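Local coordinates for 1-acyl-sn-glycerol-3-phosphate acyltransferase (Thermotoga maritima, PDB 5KYM), which probably transfers a fatty acyl chain to the sn-2 hydroxyl of lysophosphatidic acid at the membrane, giving phosphatidic acid, at residues V183-I188 with E231-R236; V80-Q85 with I152-G157. All coordinates share one frame; numbering follows the deposited sequence.

In the fold
Both contacts are buried, and they share one sheet, in which strands 183-189 and 79-82 are parallel neighbours. Interaction 1 joins the first of these strands to helix 223-243, which lies over the face carrying P185 and S187. Interaction 2 pairs strand 79-82 with strand 151-153, then follows both chains past the strand ends to H84 and the F154-G157 turn. The two contacts meet where N83 OD1 accepts a probable hydrogen bond from I188 N and where V186 CG2 packs on V80 CG1. Their chemistry differs. Interaction 1 is mostly apolar, with one serine bond. Interaction 2 adds backbone pairing, a ring stack and a glutamate carboxylate that accepts the backbone N-H of the HX4D histidine.

Interaction 1 of 2, residues V183-I188 with E231-R236; sequences VLPVSI and EEVVKR
P185 and S187 pack against V233 and V234 in a buried strand-to-helix contact, where helix 223-243 lies over one face of the mixed sheet. The axes of 183-188 and 231-236 come within 7.1 Å and cross at -30°, so the helix here runs roughly along the strand. V81, from the neighbouring strand, also reaches this helix, at V230. P185 CB carries the apolar part: it meets V233 CG1 at 3.8 Å and V234 CG2 at 4.1 Å. The other methyl of V234, CG1, rests against V186 O. The V186 side chain itself starts off to the other face of the sheet. S187 makes the polar link. With OG anti to the carbonyl carbon (chi1 -51°), its hydroxyl reaches V234 O at 2.8 Å. The approach is in the carbonyl plane, on a lone pair, at a C=O...OG angle of 118°. H212 NE2 is a second partner of the same hydroxyl. An alanine at S187 removes the hydroxyl, which would probably leave H212 NE2 without this mate and the helix held here by apolar contacts alone. Two polar partners thus fix the rotation of the hydroxyl, while the apolar contacts of P185 set no such direction.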
loop_
_atom_site.group_PDB
_atom_site.type_symbol
_atom_site.label_atom_id
_atom_site.label_comp_id
_atom_site.label_asym_id
_atom_site.label_seq_id
_atom_site.Cartn_x
_atom_site.Cartn_y
_atom_site.Cartn_z
ATOM N N VAL A 183 -10.603 3.837 -9.818
ATOM C CA VAL A 183 -9.675 2.766 -9.457
ATOM C C VAL A 183 -8.354 3.029 -10.174
ATOM O O VAL A 183 -8.344 3.403 -11.356
ATOM C CB VAL A 183 -10.287 1.407 -9.870
ATOM C CG1 VAL A 183 -9.288 0.278 -9.746
ATOM C CG2 VAL A 183 -11.490 1.141 -9.000
ATOM N N LEU A 184 -7.251 2.863 -9.468
ATOM C CA LEU A 184 -5.911 3.078 -10.069
ATOM C C LEU A 184 -5.229 1.718 -9.947
ATOM O O LEU A 184 -4.716 1.395 -8.882
ATOM C CB LEU A 184 -5.110 4.193 -9.361
ATOM C CG LEU A 184 -3.661 4.382 -9.802
ATOM C CD1 LEU A 184 -3.689 4.886 -11.207
ATOM C CD2 LEU A 184 -2.770 5.226 -8.931
ATOM N N PRO A 185 -5.233 0.913 -11.027
ATOM C CA PRO A 185 -4.659 -0.411 -10.932
ATOM C C PRO A 185 -3.154 -0.377 -10.811
ATOM O O PRO A 185 -2.558 0.387 -11.525
ATOM C CB PRO A 185 -5.059 -1.063 -12.247
ATOM C CG PRO A 185 -6.239 -0.321 -12.670
ATOM C CD PRO A 185 -5.887 1.097 -12.311
ATOM N N VAL A 186 -2.576 -1.209 -9.933
ATOM C CA VAL A 186 -1.129 -1.220 -9.699
ATOM C C VAL A 186 -0.632 -2.631 -9.676
ATOM O O VAL A 186 -1.280 -3.431 -9.112
ATOM C CB VAL A 186 -0.770 -0.569 -8.355
ATOM C CG1 VAL A 186 0.682 -0.806 -8.008
ATOM C CG2 VAL A 186 -1.043 0.910 -8.454
ATOM N N SER A 187 0.523 -2.917 -10.254
ATOM C CA SER A 187 1.073 -4.252 -10.209
ATOM C C SER A 187 2.410 -4.171 -9.494
ATOM O O SER A 187 3.249 -3.312 -9.817
ATOM C CB SER A 187 1.309 -4.761 -11.609
ATOM O OG SER A 187 0.177 -4.634 -12.435
ATOM N N ILE A 188 2.615 -5.071 -8.533
ATOM C CA ILE A 188 3.802 -5.094 -7.668
ATOM C C ILE A 188 4.547 -6.381 -7.974
ATOM O O ILE A 188 3.928 -7.487 -7.954
ATOM C CB ILE A 188 3.387 -5.182 -6.212
ATOM C CG1 ILE A 188 2.594 -3.929 -5.794
ATOM C CG2 ILE A 188 4.618 -5.374 -5.318
ATOM C CD1 ILE A 188 2.124 -3.900 -4.340
ATOM N N GLU A 231 -8.542 -6.792 -12.583
ATOM C CA GLU A 231 -7.836 -8.069 -12.453
ATOM C C GLU A 231 -6.958 -8.441 -13.619
ATOM O O GLU A 231 -5.817 -8.809 -13.365
ATOM C CB GLU A 231 -8.790 -9.241 -12.147
ATOM C CG GLU A 231 -8.037 -10.449 -11.611
ATOM C CD GLU A 231 -8.864 -11.623 -11.132
ATOM O OE1 GLU A 231 -10.101 -11.656 -11.279
ATOM O OE2 GLU A 231 -8.213 -12.541 -10.602
ATOM N N GLU A 232 -7.436 -8.345 -14.869
ATOM C CA GLU A 232 -6.548 -8.653 -16.025
ATOM C C GLU A 232 -5.486 -7.647 -16.110
ATOM O O GLU A 232 -4.337 -8.037 -16.293
ATOM C CB GLU A 232 -7.198 -8.836 -17.417
ATOM C CG GLU A 232 -7.803 -10.241 -17.708
ATOM C CD GLU A 232 -7.416 -11.383 -16.719
ATOM O OE1 GLU A 232 -6.342 -12.038 -16.924
ATOM O OE2 GLU A 232 -8.185 -11.630 -15.739
ATOM N N VAL A 233 -5.839 -6.375 -15.932
ATOM C CA VAL A 233 -4.824 -5.274 -15.966
ATOM C C VAL A 233 -3.662 -5.493 -14.979
ATOM O O VAL A 233 -2.489 -5.419 -15.356
ATOM C CB VAL A 233 -5.449 -3.876 -15.707
ATOM C CG1 VAL A 233 -4.355 -2.823 -15.577
ATOM C CG2 VAL A 233 -6.431 -3.499 -16.819
ATOM N N VAL A 234 -4.021 -5.771 -13.740
ATOM C CA VAL A 234 -3.044 -5.953 -12.699
ATOM C C VAL A 234 -2.211 -7.184 -13.011
ATOM O O VAL A 234 -0.962 -7.113 -12.987
ATOM C CB VAL A 234 -3.659 -6.090 -11.293
ATOM C CG1 VAL A 234 -2.517 -6.272 -10.292
ATOM C CG2 VAL A 234 -4.473 -4.863 -10.916
ATOM N N LYS A 235 -2.907 -8.285 -13.318
ATOM C CA LYS A 235 -2.239 -9.542 -13.609
ATOM C C LYS A 235 -1.221 -9.456 -14.714
ATOM O O LYS A 235 -0.131 -10.003 -14.566
ATOM C CB LYS A 235 -3.230 -10.658 -13.922
ATOM C CG LYS A 235 -3.675 -11.413 -12.702
ATOM C CD LYS A 235 -4.640 -12.449 -13.180
ATOM C CE LYS A 235 -5.197 -13.264 -12.016
ATOM N NZ LYS A 235 -5.955 -14.453 -12.542
ATOM N N ARG A 236 -1.593 -8.795 -15.804
ATOM C CA ARG A 236 -0.715 -8.645 -16.955
ATOM C C ARG A 236 0.533 -7.872 -16.560
ATOM O O ARG A 236 1.614 -8.137 -17.062
ATOM C CB ARG A 236 -1.416 -7.986 -18.157
ATOM C CG ARG A 236 -0.596 -8.086 -19.449
ATOM C CD ARG A 236 -1.348 -7.662 -20.723
ATOM N NE ARG A 236 -2.115 -6.401 -20.583
ATOM C CZ ARG A 236 -3.430 -6.277 -20.304
ATOM N NH1 ARG A 236 -4.230 -7.341 -20.111
ATOM N NH2 ARG A 236 -3.961 -5.057 -20.208
#

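Interaction 2 of 2, residues V80-Q85 with I152-G157; sequences VVANHQ and IVFPEG
V80 and I152 meet on one face of the sheet, and V81 meets V153 and P155 on the other. V80 CB lies 4.2 Å from I152 CG1. V81 CG1 sits against the P155 ring at CG. Next along the chain, A82 CB touches F154 CE1 at 3.9 Å, while A82 O lies at the edge of the F154 ring, near its plane. The apolar row ends in a face-to-face stack of F154 on H84. The ring centroids are 3.8 Å apart and the planes are only 8° from parallel. H84 places its ring there with CG anti to the backbone N (chi1 -161°), and ND1 lies over the centre of the phenyl face. The stack and a hydrogen bond between ND1 and D89 OD2 together limit how the imidazole can turn.

The backbones pair in parallel register. V153 N donates to V80 O at 2.8 Å, and A82 N donates to V153 O at 3.3 Å. Beyond the strands, E156 takes over. Its OE1 accepts from H84 N at 2.8 Å, nearly straight at 173°, through the anti lone pair. Its OE2 takes L166 N, so the carboxylate bridges two backbone segments. F154-G157 form a type I turn, closed by G157 N to F154 O. H84 and D89 are the histidine and aspartate of the HX4D motif, and F154-G157 are the FPEG motif of glycerolipid acyltransferases. Their meeting at the strand ends is consistent with the active site of this family.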
loop_
_atom_site.group_PDB
_atom_site.type_symbol
_atom_site.label_atom_id
_atom_site.label_comp_id
_atom_site.label_asym_id
_atom_site.label_seq_id
_atom_site.Cartn_x
_atom_site.Cartn_y
_atom_site.Cartn_z
ATOM N N VAL A 80 -6.562 2.602 -4.924
ATOM C CA VAL A 80 -5.415 1.845 -5.473
ATOM C C VAL A 80 -5.823 0.410 -5.361
ATOM O O VAL A 80 -6.258 -0.023 -4.329
ATOM C CB VAL A 80 -4.073 2.134 -4.747
ATOM C CG1 VAL A 80 -2.944 1.336 -5.378
ATOM C CG2 VAL A 80 -3.723 3.590 -4.831
ATOM N N VAL A 81 -5.746 -0.301 -6.457
ATOM C CA VAL A 81 -6.037 -1.682 -6.451
ATOM C C VAL A 81 -4.799 -2.412 -6.926
ATOM O O VAL A 81 -4.342 -2.235 -8.050
ATOM C CB VAL A 81 -7.293 -1.979 -7.254
ATOM C CG1 VAL A 81 -7.494 -3.495 -7.499
ATOM C CG2 VAL A 81 -8.495 -1.390 -6.510
ATOM N N ALA A 82 -4.249 -3.227 -6.025
ATOM C CA ALA A 82 -2.959 -3.850 -6.251
ATOM C C ALA A 82 -3.015 -5.318 -5.923
ATOM O O ALA A 82 -3.792 -5.712 -5.050
ATOM C CB ALA A 82 -1.889 -3.144 -5.425
ATOM N N ASN A 83 -2.179 -6.122 -6.606
ATOM C CA ASN A 83 -1.818 -7.486 -6.131
ATOM C C ASN A 83 -1.020 -7.375 -4.810
ATOM O O ASN A 83 -0.397 -6.332 -4.503
ATOM C CB ASN A 83 -1.051 -8.297 -7.150
ATOM C CG ASN A 83 0.296 -7.707 -7.478
ATOM O OD1 ASN A 83 0.371 -6.572 -7.903
ATOM N ND2 ASN A 83 1.374 -8.469 -7.318
ATOM N N HIS A 84 -1.075 -8.451 -4.038
ATOM C CA HIS A 84 -0.542 -8.453 -2.664
ATOM C C HIS A 84 0.359 -9.652 -2.429
ATOM O O HIS A 84 -0.064 -10.810 -2.625
ATOM C CB HIS A 84 -1.697 -8.554 -1.696
ATOM C CG HIS A 84 -1.370 -8.127 -0.313
ATOM N ND1 HIS A 84 -0.289 -7.348 -0.018
ATOM C CD2 HIS A 84 -2.000 -8.371 0.851
ATOM C CE1 HIS A 84 -0.278 -7.094 1.268
ATOM N NE2 HIS A 84 -1.299 -7.719 1.829
ATOM N N GLN A 85 1.607 -9.400 -2.083
ATOM C CA GLN A 85 2.557 -10.507 -1.988
ATOM C C GLN A 85 3.645 -10.290 -0.931
ATOM O O GLN A 85 4.655 -10.984 -0.952
ATOM C CB GLN A 85 3.181 -10.762 -3.382
ATOM C CG GLN A 85 4.182 -9.691 -3.857
ATOM C CD GLN A 85 4.827 -10.017 -5.184
ATOM O OE1 GLN A 85 5.931 -9.550 -5.461
ATOM N NE2 GLN A 85 4.151 -10.832 -6.010
ATOM N N ILE A 152 -6.387 2.199 -0.459
ATOM C CA ILE A 152 -5.465 1.219 -1.027
ATOM C C ILE A 152 -6.024 -0.087 -0.641
ATOM O O ILE A 152 -6.197 -0.351 0.538
ATOM C CB ILE A 152 -4.033 1.350 -0.444
ATOM C CG1 ILE A 152 -3.495 2.771 -0.667
ATOM C CG2 ILE A 152 -3.079 0.324 -1.047
ATOM C CD1 ILE A 152 -2.197 3.078 0.029
ATOM N N VAL A 153 -6.311 -0.906 -1.629
ATOM C CA VAL A 153 -7.193 -2.067 -1.466
ATOM C C VAL A 153 -6.515 -3.296 -2.135
ATOM O O VAL A 153 -5.944 -3.159 -3.214
ATOM C CB VAL A 153 -8.572 -1.655 -2.060
ATOM C CG1 VAL A 153 -9.383 -2.816 -2.599
ATOM C CG2 VAL A 153 -9.358 -0.865 -1.032
ATOM N N PHE A 154 -6.522 -4.455 -1.459
ATOM C CA PHE A 154 -5.901 -5.667 -1.969
ATOM C C PHE A 154 -6.974 -6.686 -2.244
ATOM O O PHE A 154 -7.217 -7.547 -1.436
ATOM C CB PHE A 154 -4.866 -6.200 -0.966
ATOM C CG PHE A 154 -3.681 -5.305 -0.796
ATOM C CD1 PHE A 154 -2.790 -5.107 -1.814
ATOM C CD2 PHE A 154 -3.405 -4.765 0.386
ATOM C CE1 PHE A 154 -1.691 -4.269 -1.648
ATOM C CE2 PHE A 154 -2.292 -3.932 0.590
ATOM C CZ PHE A 154 -1.437 -3.675 -0.433
ATOM N N PRO A 155 -7.668 -6.580 -3.372
ATOM C CA PRO A 155 -8.839 -7.390 -3.599
ATOM C C PRO A 155 -8.668 -8.922 -3.404
ATOM O O PRO A 155 -9.675 -9.601 -3.209
ATOM C CB PRO A 155 -9.181 -7.148 -5.098
ATOM C CG PRO A 155 -8.358 -6.076 -5.581
ATOM C CD PRO A 155 -7.212 -5.950 -4.614
ATOM N N GLU A 156 -7.433 -9.456 -3.510
ATOM C CA GLU A 156 -7.196 -10.894 -3.309
ATOM C C GLU A 156 -7.558 -11.281 -1.853
ATOM O O GLU A 156 -7.883 -12.443 -1.567
ATOM C CB GLU A 156 -5.765 -11.364 -3.666
ATOM C CG GLU A 156 -4.755 -10.389 -4.383
ATOM C CD GLU A 156 -3.623 -11.162 -5.041
ATOM O OE1 GLU A 156 -2.421 -10.802 -4.912
ATOM O OE2 GLU A 156 -3.954 -12.157 -5.695
ATOM N N GLY A 157 -7.494 -10.304 -0.954
ATOM C CA GLY A 157 -7.897 -10.473 0.427
ATOM C C GLY A 157 -6.879 -11.140 1.343
ATOM O O GLY A 157 -7.150 -11.437 2.473
#